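PDB 4B8X: possible MarR-transcriptional regulator, which is of unknown function but, as a member of the MarR family with a winged-helix motif, probably binds DNA and regulates transcription. Local coordinates for residues Thr71-Val76 with Val81-Asn86. Numbering follows the deposited sequence. Where two conformers were deposited one is given.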
loop_
_atom_site.group_PDB
_atom_site.type_symbol
_atom_site.label_atom_id
_atom_site.label_comp_id
_atom_site.label_asym_id
_atom_site.label_seq_id
_atom_site.Cartn_x
_atom_site.Cartn_y
_atom_site.Cartn_z
ATOM N N THR A 71 -8.021 -3.775 -14.165
ATOM C CA THR A 71 -6.690 -3.608 -14.763
ATOM C C THR A 71 -6.595 -4.109 -16.194
ATOM O O THR A 71 -6.128 -3.369 -17.087
ATOM C CB THR A 71 -5.646 -4.290 -13.864
ATOM O OG1 THR A 71 -5.439 -3.445 -12.741
ATOM C CG2 THR A 71 -4.301 -4.541 -14.601
ATOM N N VAL A 72 -7.037 -5.335 -16.423
ATOM C CA VAL A 72 -6.990 -5.929 -17.764
ATOM C C VAL A 72 -7.848 -5.125 -18.713
ATOM O O VAL A 72 -7.435 -4.845 -19.834
ATOM C CB VAL A 72 -7.429 -7.412 -17.751
ATOM C CG1 VAL A 72 -7.690 -7.959 -19.175
ATOM C CG2 VAL A 72 -6.386 -8.271 -17.035
ATOM N N ASP A 73 -9.047 -4.740 -18.269
ATOM C CA ASP A 73 -9.981 -4.067 -19.176
ATOM C C ASP A 73 -9.402 -2.656 -19.503
ATOM O O ASP A 73 -9.510 -2.183 -20.642
ATOM C CB ASP A 73 -11.445 -4.114 -18.660
ATOM C CG ASP A 73 -12.130 -5.503 -18.886
ATOM O OD1 ASP A 73 -11.494 -6.464 -19.364
ATOM O OD2 ASP A 73 -13.349 -5.660 -18.575
ATOM N N ARG A 74 -8.739 -1.982 -18.559
ATOM C CA ARG A 74 -8.098 -0.695 -18.860
ATOM C C ARG A 74 -6.886 -0.859 -19.803
ATOM O O ARG A 74 -6.601 0.009 -20.624
ATOM C CB ARG A 74 -7.680 0.030 -17.572
ATOM C CG ARG A 74 -8.833 0.466 -16.671
ATOM C CD ARG A 74 -9.531 1.705 -17.200
ATOM N NE ARG A 74 -8.594 2.749 -17.598
ATOM C CZ ARG A 74 -8.498 3.944 -17.022
ATOM N NH1 ARG A 74 -9.291 4.276 -16.007
ATOM N NH2 ARG A 74 -7.607 4.812 -17.474
ATOM N N LEU A 75 -6.178 -1.981 -19.691
ATOM C CA LEU A 75 -5.079 -2.285 -20.606
ATOM C C LEU A 75 -5.644 -2.557 -22.004
ATOM O O LEU A 75 -5.039 -2.145 -23.001
ATOM C CB LEU A 75 -4.217 -3.452 -20.115
ATOM C CG LEU A 75 -3.381 -3.117 -18.870
ATOM C CD1 LEU A 75 -2.803 -4.398 -18.261
ATOM C CD2 LEU A 75 -2.276 -2.118 -19.180
ATOM N N VAL A 76 -6.800 -3.234 -22.090
ATOM C CA VAL A 76 -7.460 -3.452 -23.382
ATOM C C VAL A 76 -7.887 -2.105 -23.976
ATOM O O VAL A 76 -7.687 -1.852 -25.161
ATOM C CB VAL A 76 -8.710 -4.365 -23.252
ATOM C CG1 VAL A 76 -9.509 -4.392 -24.556
ATOM C CG2 VAL A 76 -8.302 -5.756 -22.802
ATOM N N VAL A 81 -3.340 -4.961 -24.203
ATOM C CA VAL A 81 -3.684 -6.331 -23.955
ATOM C C VAL A 81 -4.924 -6.636 -24.815
ATOM O O VAL A 81 -5.699 -5.731 -25.146
ATOM C CB VAL A 81 -4.003 -6.525 -22.444
ATOM C CG1 VAL A 81 -4.767 -7.825 -22.153
ATOM C CG2 VAL A 81 -2.713 -6.428 -21.645
ATOM N N ALA A 82 -5.077 -7.904 -25.162
ATOM C CA ALA A 82 -6.279 -8.457 -25.769
ATOM C C ALA A 82 -6.798 -9.626 -24.929
ATOM O O ALA A 82 -6.041 -10.334 -24.311
ATOM C CB ALA A 82 -5.971 -8.920 -27.192
ATOM N N LYS A 83 -8.117 -9.799 -24.883
ATOM C CA LYS A 83 -8.756 -10.911 -24.188
ATOM C C LYS A 83 -9.357 -11.910 -25.165
ATOM O O LYS A 83 -9.815 -11.540 -26.257
ATOM C CB LYS A 83 -9.918 -10.378 -23.335
ATOM C CG LYS A 83 -9.471 -9.448 -22.224
ATOM C CD LYS A 83 -10.537 -9.264 -21.160
ATOM C CE LYS A 83 -11.876 -8.942 -21.769
ATOM N NZ LYS A 83 -12.830 -8.454 -20.741
ATOM N N ARG A 84 -9.411 -13.169 -24.738
ATOM C CA ARG A 84 -10.167 -14.201 -25.435
ATOM C C ARG A 84 -10.530 -15.286 -24.450
ATOM O O ARG A 84 -9.918 -15.407 -23.397
ATOM C CB ARG A 84 -9.356 -14.807 -26.574
ATOM C CG ARG A 84 -9.255 -13.949 -27.823
ATOM C CD ARG A 84 -10.607 -13.559 -28.416
ATOM N NE ARG A 84 -10.421 -13.108 -29.790
ATOM C CZ ARG A 84 -9.901 -11.935 -30.128
ATOM N NH1 ARG A 84 -9.520 -11.079 -29.192
ATOM N NH2 ARG A 84 -9.747 -11.624 -31.406
ATOM N N PRO A 85 -11.549 -16.092 -24.779
ATOM C CA PRO A 85 -11.900 -17.157 -23.859
ATOM C C PRO A 85 -10.760 -18.182 -23.770
ATOM O O PRO A 85 -10.048 -18.430 -24.743
ATOM C CB PRO A 85 -13.165 -17.782 -24.474
ATOM C CG PRO A 85 -13.311 -17.206 -25.821
ATOM C CD PRO A 85 -12.492 -15.968 -25.907
ATOM N N ASN A 86 -10.633 -18.802 -22.614
ATOM C CA ASN A 86 -9.666 -19.860 -22.416
ATOM C C ASN A 86 -10.196 -21.165 -23.021
ATOM O O ASN A 86 -11.235 -21.648 -22.587
ATOM C CB ASN A 86 -9.458 -20.020 -20.912
ATOM C CG ASN A 86 -8.304 -20.935 -20.558
ATOM O OD1 ASN A 86 -7.793 -21.683 -21.393
ATOM N ND2 ASN A 86 -7.896 -20.881 -19.297
#
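Lys83 reaches from strand 81-85 to helix 65-77 and closes a salt bridge with Asp73, Lys83 NZ to Asp73 OD1 at 2.8 Å. The ammonium meets OD1 on its syn side, 23° out of the carboxylate plane, with OD2 farther off. Asp73 suits the partly exposed edge of the helix: its CB points away from the strand, yet the short acid brings its carboxylate back to the lysine. Lysine suits its place because its chain is long and oily before it is charged: Lys83 CD lies 3.7 Å from Val72 CG1, and Lys83 CG packs 3.9 Å from Val76 CG2. A bend at chi3 (-49°) then turns the end of the chain toward the acid, the two side chains crossing at about a right angle. Cut back to an alanine here, the chain would probably leave the Asp73 carboxylate without this counter-charge and Val72 CG1 and Val76 CG2 without the methylenes that lie on them.

Deeper in, buried Val81 fits a compact, branched side chain against the helix; its CG2 rests 3.7 Å from Leu75 CB, while CG1 faces Val72 and Val76. Val81 O receives a CA-H...O contact from Val76 CA at 3.4 Å. Conventional backbone bonds are made inside the helix, Val76 N to Val72 O, and between strands, where Ala82 and Arg84 pair with Thr96 and Leu94 in the antiparallel hairpin that corresponds to the wing of the winged-helix fold. Lys83 O accepts a nearly straight bond (173°) from Arg84 NH1.

Helix 65-77 would be the recognition helix by analogy with other MarR proteins. No conventional backbone hydrogen bond links it to strand 81-85 here; side chains join them, through an apolar seam with one ion pair at its partly exposed edge.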